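Local coordinates for protein gamma-glutamyltranspeptidase (Streptomyces lincolnensis, PDB 6J3A) that probably cleaves or transfers amide-linked groups as an LmbA-like gamma-glutamyltranspeptidase homologue of the N-terminal nucleophile (Ntn) hydrolase clan, at residues M116-L127 and R205-R213; H303-A314 and L343-P354. All coordinates share one frame; numbering follows the deposited sequence.

Both segments of contact 1 precede those of contact 2 in the chain, and the two contacts lie on opposite sides of the chain's centre, 23 Å and 24 Å from it. Their own centres are 45 Å apart, with about 26 Å between nearest atoms. Each is made by helices packed around the strands of an Ntn-clan chain: helix 111-122 touches strand 73-77, helix 299-319 strand 538-540. Contact 1 joins helices 111-122 and 205-217 with the turn that follows the first; contact 2 lays the irregular chain after helix 334-341 along helix 299-319. In each, a charged side chain binds backbone of the other segment: Arg205 several carbonyls, Glu307 the amide N of Ser349.

Contact 1: M116-L127 and R205-R213; sequences MLLLRDHGTKPL and REAQIEAAR
Ile209 fits against helix 111-122 by two branches: CD1 lies 3.6 Å from Leu119 CG, while CG2 turns to the CB atoms of Met116 and Arg120. Leu127 CD1 reaches the Ala212 methyl, and the side chains of Met116 and Arg213 run antiparallel, CB to CG 3.6 Å. Ile209 CD1 also lies over the centre of one face of the Arg205 guanidinium. The edge of that plane faces the backbone carbonyls of Leu119, Arg120 and Lys125. With its CG anti to the backbone N (chi1 176°), Arg205 sends NH2 to Leu119 O at 2.5 Å, a very short bond whose exact length is doubtful, and NE to Lys125 O in a weak bond of 3.1 Å. This is an antiparallel helix pair, in which the axes of 116-122 and 205-213 come within 9.3 Å, at 164°, with the Arg120 side chain as a knob in the hole formed by Glu206, Ile209, Glu210 and Arg213. Arg120 bends at its third torsion, and NH1 meets Glu210 OE1 on the syn side at 2.7 Å, the acceptor tilted from the guanidinium plane. Arg213 bridges the same carboxylate, so two arginines share Glu210, while Asp121 takes the NE side of Arg120. Glu206 OE1 lies in the Arg205 plane and fixes NH1 at 2.7 Å. Farther out, Asp113 pairs with Arg213 NE, Tyr257 OH with Asp121, and Asp38 holds the turn through Thr124 OG1 and Lys125 N. A water joins Leu127 N to Arg205 O and Gln208 OE1; Gln208 NE2 bonds Ala200 O.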
loop_
_atom_site.group_PDB
_atom_site.type_symbol
_atom_site.label_atom_id
_atom_site.label_comp_id
_atom_site.label_asym_id
_atom_site.label_seq_id
_atom_site.Cartn_x
_atom_site.Cartn_y
_atom_site.Cartn_z
ATOM N N MET A 116 24.525 8.292 -10.840
ATOM C CA MET A 116 24.828 8.842 -12.153
ATOM C C MET A 116 25.316 7.740 -13.067
ATOM O O MET A 116 24.949 7.705 -14.231
ATOM C CB MET A 116 25.892 9.946 -12.072
ATOM C CG MET A 116 25.426 11.279 -11.512
ATOM S SD MET A 116 23.848 11.878 -12.142
ATOM C CE MET A 116 22.760 11.270 -10.856
ATOM N N LEU A 117 26.156 6.854 -12.537
ATOM C CA LEU A 117 26.650 5.719 -13.318
ATOM C C LEU A 117 25.506 4.812 -13.735
ATOM O O LEU A 117 25.417 4.409 -14.896
ATOM C CB LEU A 117 27.687 4.889 -12.547
ATOM C CG LEU A 117 29.165 5.017 -12.938
ATOM C CD1 LEU A 117 29.957 3.937 -12.225
ATOM C CD2 LEU A 117 29.435 4.910 -14.432
ATOM N N LEU A 118 24.642 4.495 -12.775
ATOM C CA LEU A 118 23.469 3.671 -13.040
ATOM C C LEU A 118 22.619 4.263 -14.158
ATOM O O LEU A 118 22.319 3.594 -15.142
ATOM C CB LEU A 118 22.636 3.496 -11.771
ATOM C CG LEU A 118 21.581 2.383 -11.853
ATOM C CD1 LEU A 118 22.190 0.989 -11.941
ATOM C CD2 LEU A 118 20.665 2.456 -10.649
ATOM N N LEU A 119 22.261 5.526 -14.006
ATOM C CA LEU A 119 21.494 6.229 -15.020
ATOM C C LEU A 119 22.187 6.199 -16.388
ATOM O O LEU A 119 21.554 5.944 -17.398
ATOM C CB LEU A 119 21.228 7.677 -14.583
ATOM C CG LEU A 119 20.106 8.453 -15.288
ATOM C CD1 LEU A 119 18.763 7.746 -15.176
ATOM C CD2 LEU A 119 19.984 9.858 -14.722
ATOM N N ARG A 120 23.491 6.421 -16.409
ATOM C CA ARG A 120 24.230 6.525 -17.664
ATOM C C ARG A 120 24.329 5.193 -18.401
ATOM O O ARG A 120 24.147 5.143 -19.622
ATOM C CB ARG A 120 25.632 7.069 -17.403
ATOM C CG ARG A 120 26.411 7.412 -18.667
ATOM C CD ARG A 120 27.895 7.542 -18.404
ATOM N NE ARG A 120 28.472 6.286 -17.920
ATOM C CZ ARG A 120 29.772 6.032 -17.785
ATOM N NH1 ARG A 120 30.693 6.941 -18.095
ATOM N NH2 ARG A 120 30.157 4.841 -17.333
ATOM N N ASP A 121 24.640 4.134 -17.657
ATOM C CA ASP A 121 24.877 2.803 -18.232
ATOM C C ASP A 121 23.599 1.991 -18.455
ATOM O O ASP A 121 23.451 1.362 -19.503
ATOM C CB ASP A 121 25.859 2.001 -17.360
ATOM C CG ASP A 121 27.280 2.554 -17.404
ATOM O OD1 ASP A 121 27.555 3.493 -18.174
ATOM O OD2 ASP A 121 28.138 2.043 -16.664
ATOM N N HIS A 122 22.686 2.010 -17.484
ATOM C CA HIS A 122 21.497 1.136 -17.508
ATOM C C HIS A 122 20.131 1.823 -17.611
ATOM O O HIS A 122 19.117 1.151 -17.781
ATOM C CB HIS A 122 21.529 0.234 -16.281
ATOM C CG HIS A 122 22.773 -0.584 -16.189
ATOM N ND1 HIS A 122 22.899 -1.808 -16.804
ATOM C CD2 HIS A 122 23.964 -0.334 -15.595
ATOM C CE1 HIS A 122 24.109 -2.289 -16.576
ATOM N NE2 HIS A 122 24.774 -1.415 -15.843
ATOM N N GLY A 123 20.107 3.147 -17.524
ATOM C CA GLY A 123 18.878 3.907 -17.660
ATOM C C GLY A 123 18.633 4.363 -19.087
ATOM O O GLY A 123 19.492 4.226 -19.961
ATOM N N THR A 124 17.450 4.935 -19.289
ATOM C CA THR A 124 16.983 5.458 -20.582
ATOM C C THR A 124 16.511 6.920 -20.562
ATOM O O THR A 124 16.353 7.529 -21.630
ATOM C CB THR A 124 15.810 4.609 -21.101
ATOM O OG1 THR A 124 14.694 4.716 -20.204
ATOM C CG2 THR A 124 16.226 3.153 -21.215
ATOM N N LYS A 125 16.295 7.474 -19.363
ATOM C CA LYS A 125 15.754 8.823 -19.195
ATOM C C LYS A 125 16.837 9.855 -18.858
ATOM O O LYS A 125 17.878 9.496 -18.295
ATOM C CB LYS A 125 14.685 8.827 -18.101
ATOM C CG LYS A 125 13.479 7.969 -18.450
ATOM C CD LYS A 125 12.252 8.295 -17.604
ATOM C CE LYS A 125 11.253 9.153 -18.365
ATOM N NZ LYS A 125 10.533 8.358 -19.406
ATOM N N PRO A 126 16.600 11.139 -19.205
ATOM C CA PRO A 126 17.549 12.179 -18.802
ATOM C C PRO A 126 17.476 12.504 -17.314
ATOM O O PRO A 126 16.469 12.226 -16.654
ATOM C CB PRO A 126 17.136 13.405 -19.638
ATOM C CG PRO A 126 16.063 12.940 -20.568
ATOM C CD PRO A 126 15.470 11.713 -19.957
ATOM N N LEU A 127 18.547 13.111 -16.820
ATOM C CA LEU A 127 18.678 13.480 -15.417
ATOM C C LEU A 127 17.491 14.303 -14.960
ATOM O O LEU A 127 16.930 14.062 -13.895
ATOM C CB LEU A 127 19.959 14.305 -15.204
ATOM C CG LEU A 127 20.863 13.988 -14.003
ATOM C CD1 LEU A 127 21.542 15.270 -13.547
ATOM C CD2 LEU A 127 20.149 13.328 -12.833
ATOM N N ARG A 205 22.058 12.729 -23.948
ATOM C CA ARG A 205 21.638 12.232 -22.641
ATOM C C ARG A 205 22.793 11.747 -21.731
ATOM O O ARG A 205 22.853 12.110 -20.553
ATOM C CB ARG A 205 20.610 11.124 -22.877
ATOM C CG ARG A 205 20.116 10.399 -21.643
ATOM C CD ARG A 205 19.790 8.950 -21.954
ATOM N NE ARG A 205 19.499 8.297 -20.691
ATOM C CZ ARG A 205 20.281 7.457 -20.012
ATOM N NH1 ARG A 205 21.465 7.033 -20.464
ATOM N NH2 ARG A 205 19.835 7.012 -18.843
ATOM N N GLU A 206 23.695 10.940 -22.286
ATOM C CA GLU A 206 24.826 10.370 -21.526
ATOM C C GLU A 206 25.856 11.434 -21.150
ATOM O O GLU A 206 26.474 11.355 -20.090
ATOM C CB GLU A 206 25.534 9.251 -22.315
ATOM C CG GLU A 206 24.809 7.904 -22.358
ATOM C CD GLU A 206 23.602 7.870 -23.298
ATOM O OE1 GLU A 206 22.579 7.251 -22.931
ATOM O OE2 GLU A 206 23.662 8.453 -24.406
ATOM N N ALA A 207 26.043 12.413 -22.032
ATOM C CA ALA A 207 26.998 13.491 -21.798
ATOM C C ALA A 207 26.547 14.386 -20.653
ATOM O O ALA A 207 27.386 14.921 -19.919
ATOM C CB ALA A 207 27.201 14.316 -23.062
ATOM N N GLN A 208 25.227 14.544 -20.519
ATOM C CA GLN A 208 24.627 15.375 -19.470
ATOM C C GLN A 208 24.890 14.796 -18.098
ATOM O O GLN A 208 25.208 15.528 -17.157
ATOM C CB GLN A 208 23.115 15.489 -19.663
ATOM C CG GLN A 208 22.704 16.213 -20.934
ATOM C CD GLN A 208 21.211 16.459 -21.032
ATOM O OE1 GLN A 208 20.398 15.568 -20.786
ATOM N NE2 GLN A 208 20.844 17.674 -21.403
ATOM N N ILE A 209 24.733 13.479 -17.998
ATOM C CA ILE A 209 25.005 12.738 -16.771
ATOM C C ILE A 209 26.498 12.791 -16.438
ATOM O O ILE A 209 26.869 13.021 -15.295
ATOM C CB ILE A 209 24.489 11.283 -16.885
ATOM C CG1 ILE A 209 22.955 11.271 -16.904
ATOM C CG2 ILE A 209 24.952 10.425 -15.721
ATOM C CD1 ILE A 209 22.358 10.066 -17.599
ATOM N N GLU A 210 27.341 12.592 -17.443
ATOM C CA GLU A 210 28.797 12.659 -17.273
ATOM C C GLU A 210 29.264 14.057 -16.845
ATOM O O GLU A 210 30.144 14.183 -15.986
ATOM C CB GLU A 210 29.500 12.230 -18.566
ATOM C CG GLU A 210 30.967 11.856 -18.397
ATOM C CD GLU A 210 31.178 10.619 -17.544
ATOM O OE1 GLU A 210 30.469 9.610 -17.750
ATOM O OE2 GLU A 210 32.063 10.655 -16.661
ATOM N N ALA A 211 28.676 15.096 -17.439
ATOM C CA ALA A 211 28.927 16.490 -17.014
ATOM C C ALA A 211 28.480 16.740 -15.577
ATOM O O ALA A 211 29.166 17.431 -14.826
ATOM C CB ALA A 211 28.242 17.472 -17.943
ATOM N N ALA A 212 27.332 16.177 -15.206
ATOM C CA ALA A 212 26.837 16.223 -13.825
ATOM C C ALA A 212 27.765 15.525 -12.828
ATOM O O ALA A 212 27.895 15.962 -11.683
ATOM C CB ALA A 212 25.449 15.616 -13.746
ATOM N N ARG A 213 28.391 14.433 -13.256
ATOM C CA ARG A 213 29.367 13.744 -12.418
ATOM C C ARG A 213 30.529 14.676 -12.077
ATOM O O ARG A 213 31.003 14.687 -10.948
ATOM C CB ARG A 213 29.899 12.493 -13.104
ATOM C CG ARG A 213 28.851 11.433 -13.385
ATOM C CD ARG A 213 29.483 10.266 -14.110
ATOM N NE ARG A 213 30.344 9.496 -13.219
ATOM C CZ ARG A 213 31.245 8.599 -13.610
ATOM N NH1 ARG A 213 31.443 8.336 -14.903
ATOM N NH2 ARG A 213 31.968 7.959 -12.697
HETATM O O HOH W 1 20.615 13.267 -19.322
#

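Contact 2: H303-A314 and L343-P354; sequences HLLVEGCKLAMA and LVGDKASHELRP
Leu311 spreads its two methyls over the loop: CD1 rests 4.0 Å from Leu343 CB and also touches Val344 CG2, while CD2 lies 3.3 Å from Arg353 NH1, oblique to the guanidinium plane. The other branch of Val344, CG1, meets Glu307 CB and, nearly at a right angle, the side chain of Leu304. One turn of helix beyond Leu311, the Ala314 methyl packs on Leu352 CD1 at 3.7 Å and faces the start of Pro354, where the two backbones come nearest, Ala314 CA to Pro354 CA 4.6 Å. Residues 343-354 form neither helix nor strand; coming from helix 334-341, they run along helix 299-319 toward His303 and return to Ala314, in a part of this Ntn-type fold where helix 280-288 and strand 538-540 also pack on this helix. Arg353 doubles back so that NH2 donates to Leu343 O at 2.8 Å, in the carbonyl plane on a lone pair, closing the loop on itself over Leu311. Glu307, bent at its second torsion (chi2 -48°), splits its oxygens: OE2 accepts Ser349 N at 2.7 Å and 168°, from above the carboxylate plane, and OE1 offers its syn lone pair to Lys310 NZ. Glu307 CG lies over one face of the His303 ring, toward its rim. NE2 of that ring bonds Gly345 O at 2.9 Å, almost in the ring plane, and ND1 is hydrogen-bonded to NE2 of His576, whose ring stands at about 90° to it. Ser349 OG accepts Glu351 N, an ST turn. Outside, the Arg574 and Ala348 backbones are hydrogen-bonded, and Gly575 O holds His350 NE2.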
loop_
_atom_site.group_PDB
_atom_site.type_symbol
_atom_site.label_atom_id
_atom_site.label_comp_id
_atom_site.label_asym_id
_atom_site.label_seq_id
_atom_site.Cartn_x
_atom_site.Cartn_y
_atom_site.Cartn_z
ATOM N N HIS A 303 16.969 -20.130 18.044
ATOM C CA HIS A 303 18.244 -20.428 18.732
ATOM C C HIS A 303 19.378 -20.738 17.755
ATOM O O HIS A 303 20.441 -20.126 17.809
ATOM C CB HIS A 303 18.089 -21.613 19.706
ATOM C CG HIS A 303 19.375 -22.028 20.355
ATOM N ND1 HIS A 303 19.889 -21.386 21.461
ATOM C CD2 HIS A 303 20.269 -22.992 20.032
ATOM C CE1 HIS A 303 21.039 -21.942 21.796
ATOM N NE2 HIS A 303 21.294 -22.918 20.944
ATOM N N LEU A 304 19.125 -21.695 16.872
ATOM C CA LEU A 304 20.078 -22.087 15.831
ATOM C C LEU A 304 20.582 -20.906 15.006
ATOM O O LEU A 304 21.777 -20.791 14.760
ATOM C CB LEU A 304 19.454 -23.130 14.892
ATOM C CG LEU A 304 20.312 -23.530 13.688
ATOM C CD1 LEU A 304 21.529 -24.329 14.138
ATOM C CD2 LEU A 304 19.507 -24.305 12.663
ATOM N N LEU A 305 19.656 -20.058 14.569
ATOM C CA LEU A 305 19.986 -18.872 13.784
ATOM C C LEU A 305 20.720 -17.788 14.564
ATOM O O LEU A 305 21.543 -17.074 13.989
ATOM C CB LEU A 305 18.722 -18.280 13.161
ATOM C CG LEU A 305 17.993 -19.161 12.137
ATOM C CD1 LEU A 305 16.876 -18.388 11.450
ATOM C CD2 LEU A 305 18.923 -19.759 11.094
ATOM N N VAL A 306 20.404 -17.646 15.854
ATOM C CA VAL A 306 21.042 -16.628 16.711
ATOM C C VAL A 306 22.525 -16.978 16.919
ATOM O O VAL A 306 23.428 -16.174 16.650
ATOM C CB VAL A 306 20.285 -16.475 18.059
ATOM C CG1 VAL A 306 21.057 -15.621 19.070
ATOM C CG2 VAL A 306 18.908 -15.867 17.819
ATOM N N GLU A 307 22.761 -18.195 17.383
ATOM C CA GLU A 307 24.124 -18.676 17.586
ATOM C C GLU A 307 24.940 -18.643 16.287
ATOM O O GLU A 307 26.093 -18.217 16.285
ATOM C CB GLU A 307 24.110 -20.081 18.205
ATOM C CG GLU A 307 23.488 -20.135 19.596
ATOM C CD GLU A 307 24.033 -19.052 20.491
ATOM O OE1 GLU A 307 23.327 -18.042 20.684
ATOM O OE2 GLU A 307 25.190 -19.193 20.955
ATOM N N GLY A 308 24.328 -19.071 15.192
ATOM C CA GLY A 308 24.967 -19.004 13.878
ATOM C C GLY A 308 25.318 -17.582 13.473
ATOM O O GLY A 308 26.413 -17.321 12.982
ATOM N N CYS A 309 24.385 -16.660 13.702
ATOM C CA CYS A 309 24.613 -15.233 13.473
ATOM C C CYS A 309 25.786 -14.667 14.290
ATOM O O CYS A 309 26.620 -13.936 13.745
ATOM C CB CYS A 309 23.346 -14.449 13.767
ATOM S SG CYS A 309 23.570 -12.668 13.628
ATOM N N LYS A 310 25.848 -15.011 15.579
ATOM C CA LYS A 310 26.980 -14.617 16.440
ATOM C C LYS A 310 28.322 -15.036 15.843
ATOM O O LYS A 310 29.245 -14.234 15.750
ATOM C CB LYS A 310 26.819 -15.179 17.870
ATOM C CG LYS A 310 26.053 -14.238 18.803
ATOM C CD LYS A 310 24.837 -14.858 19.472
ATOM C CE LYS A 310 25.047 -15.161 20.934
ATOM N NZ LYS A 310 23.742 -15.484 21.577
ATOM N N LEU A 311 28.409 -16.286 15.409
ATOM C CA LEU A 311 29.640 -16.815 14.836
ATOM C C LEU A 311 29.980 -16.146 13.510
ATOM O O LEU A 311 31.149 -15.926 13.219
ATOM C CB LEU A 311 29.537 -18.332 14.646
ATOM C CG LEU A 311 29.283 -19.183 15.898
ATOM C CD1 LEU A 311 28.989 -20.621 15.508
ATOM C CD2 LEU A 311 30.455 -19.129 16.864
ATOM N N ALA A 312 28.972 -15.832 12.701
ATOM C CA ALA A 312 29.219 -15.146 11.426
ATOM C C ALA A 312 29.652 -13.704 11.660
ATOM O O ALA A 312 30.499 -13.199 10.938
ATOM C CB ALA A 312 27.999 -15.198 10.520
ATOM N N MET A 313 29.078 -13.056 12.673
ATOM C CA MET A 313 29.423 -11.670 13.017
ATOM C C MET A 313 30.846 -11.533 13.548
ATOM O O MET A 313 31.548 -10.571 13.252
ATOM C CB MET A 313 28.423 -11.114 14.032
ATOM C CG MET A 313 27.065 -10.789 13.431
ATOM S SD MET A 313 27.092 -9.579 12.079
ATOM C CE MET A 313 26.298 -8.198 12.879
ATOM N N ALA A 314 31.259 -12.511 14.337
ATOM C CA ALA A 314 32.626 -12.608 14.830
ATOM C C ALA A 314 33.619 -12.617 13.688
ATOM O O ALA A 314 34.644 -11.939 13.738
ATOM C CB ALA A 314 32.782 -13.871 15.663
ATOM N N LEU A 343 30.291 -25.508 16.877
ATOM C CA LEU A 343 30.353 -24.489 17.924
ATOM C C LEU A 343 28.986 -23.964 18.369
ATOM O O LEU A 343 28.899 -23.250 19.373
ATOM C CB LEU A 343 31.231 -23.315 17.470
ATOM C CG LEU A 343 32.690 -23.652 17.142
ATOM C CD1 LEU A 343 33.351 -22.472 16.450
ATOM C CD2 LEU A 343 33.453 -24.047 18.404
ATOM N N VAL A 344 27.935 -24.291 17.617
ATOM C CA VAL A 344 26.556 -24.071 18.060
ATOM C C VAL A 344 26.265 -25.112 19.147
ATOM O O VAL A 344 26.247 -26.308 18.869
ATOM C CB VAL A 344 25.533 -24.206 16.902
ATOM C CG1 VAL A 344 24.120 -23.916 17.389
ATOM C CG2 VAL A 344 25.870 -23.269 15.747
ATOM N N GLY A 345 26.063 -24.647 20.375
ATOM C CA GLY A 345 25.806 -25.518 21.522
ATOM C C GLY A 345 24.378 -25.373 21.993
ATOM O O GLY A 345 23.635 -24.534 21.490
ATOM N N ASP A 346 23.998 -26.201 22.960
ATOM C CA ASP A 346 22.669 -26.134 23.571
ATOM C C ASP A 346 22.405 -24.787 24.237
ATOM O O ASP A 346 21.271 -24.301 24.225
ATOM C CB ASP A 346 22.499 -27.249 24.605
ATOM C CG ASP A 346 22.429 -28.638 23.977
ATOM O OD1 ASP A 346 22.428 -28.767 22.728
ATOM O OD2 ASP A 346 22.380 -29.618 24.754
ATOM N N LYS A 347 23.459 -24.208 24.814
ATOM C CA LYS A 347 23.401 -22.915 25.503
ATOM C C LYS A 347 23.830 -21.741 24.615
ATOM O O LYS A 347 24.509 -21.901 23.591
ATOM C CB LYS A 347 24.243 -22.942 26.790
ATOM C CG LYS A 347 23.433 -23.077 28.075
ATOM C CD LYS A 347 22.531 -24.311 28.116
ATOM C CE LYS A 347 21.974 -24.585 29.518
ATOM N NZ LYS A 347 21.459 -23.379 30.241
ATOM N N ALA A 348 23.415 -20.556 25.038
ATOM C CA ALA A 348 23.655 -19.335 24.292
ATOM C C ALA A 348 25.061 -18.851 24.603
ATOM O O ALA A 348 25.443 -18.760 25.774
ATOM C CB ALA A 348 22.635 -18.278 24.681
ATOM N N SER A 349 25.824 -18.567 23.554
ATOM C CA SER A 349 27.154 -17.994 23.678
ATOM C C SER A 349 27.070 -16.502 24.057
ATOM O O SER A 349 26.257 -15.762 23.512
ATOM C CB SER A 349 27.920 -18.166 22.359
ATOM O OG SER A 349 29.259 -17.695 22.459
ATOM N N HIS A 350 27.908 -16.087 25.006
ATOM C CA HIS A 350 28.098 -14.676 25.377
ATOM C C HIS A 350 29.470 -14.168 24.909
ATOM O O HIS A 350 29.902 -13.077 25.286
ATOM C CB HIS A 350 27.991 -14.530 26.896
ATOM C CG HIS A 350 26.602 -14.693 27.418
ATOM N ND1 HIS A 350 26.028 -13.794 28.293
ATOM C CD2 HIS A 350 25.664 -15.640 27.182
ATOM C CE1 HIS A 350 24.802 -14.189 28.583
ATOM N NE2 HIS A 350 24.555 -15.306 27.921
ATOM N N GLU A 351 30.128 -14.965 24.069
ATOM C CA GLU A 351 31.525 -14.789 23.704
ATOM C C GLU A 351 31.603 -14.464 22.218
ATOM O O GLU A 351 30.804 -14.968 21.414
ATOM C CB GLU A 351 32.303 -16.080 23.994
ATOM C CG GLU A 351 32.765 -16.258 25.440
ATOM C CD GLU A 351 31.630 -16.521 26.423
ATOM O OE1 GLU A 351 30.867 -17.493 26.223
ATOM O OE2 GLU A 351 31.501 -15.759 27.408
ATOM N N LEU A 352 32.558 -13.614 21.858
ATOM C CA LEU A 352 32.865 -13.361 20.457
ATOM C C LEU A 352 33.901 -14.395 20.020
ATOM O O LEU A 352 34.990 -14.442 20.582
ATOM C CB LEU A 352 33.403 -11.945 20.271
ATOM C CG LEU A 352 33.518 -11.478 18.820
ATOM C CD1 LEU A 352 32.130 -11.290 18.230
ATOM C CD2 LEU A 352 34.308 -10.181 18.728
ATOM N N ARG A 353 33.556 -15.221 19.030
ATOM C CA ARG A 353 34.377 -16.385 18.658
ATOM C C ARG A 353 34.671 -16.427 17.162
ATOM O O ARG A 353 34.040 -17.201 16.437
ATOM C CB ARG A 353 33.663 -17.679 19.060
ATOM C CG ARG A 353 33.468 -17.842 20.561
ATOM C CD ARG A 353 32.079 -18.366 20.884
ATOM N NE ARG A 353 32.006 -19.826 20.898
ATOM C CZ ARG A 353 30.959 -20.570 20.513
ATOM N NH1 ARG A 353 29.845 -20.036 20.023
ATOM N NH2 ARG A 353 31.035 -21.892 20.607
ATOM N N PRO A 354 35.636 -15.613 16.691
ATOM C CA PRO A 354 35.984 -15.670 15.276
ATOM C C PRO A 354 36.792 -16.914 14.981
ATOM O O PRO A 354 37.518 -17.404 15.845
ATOM C CB PRO A 354 36.842 -14.419 15.058
ATOM C CG PRO A 354 37.357 -14.049 16.403
ATOM C CD PRO A 354 36.597 -14.806 17.458
HETATM O O HOH W 2 30.594 -15.232 18.107
#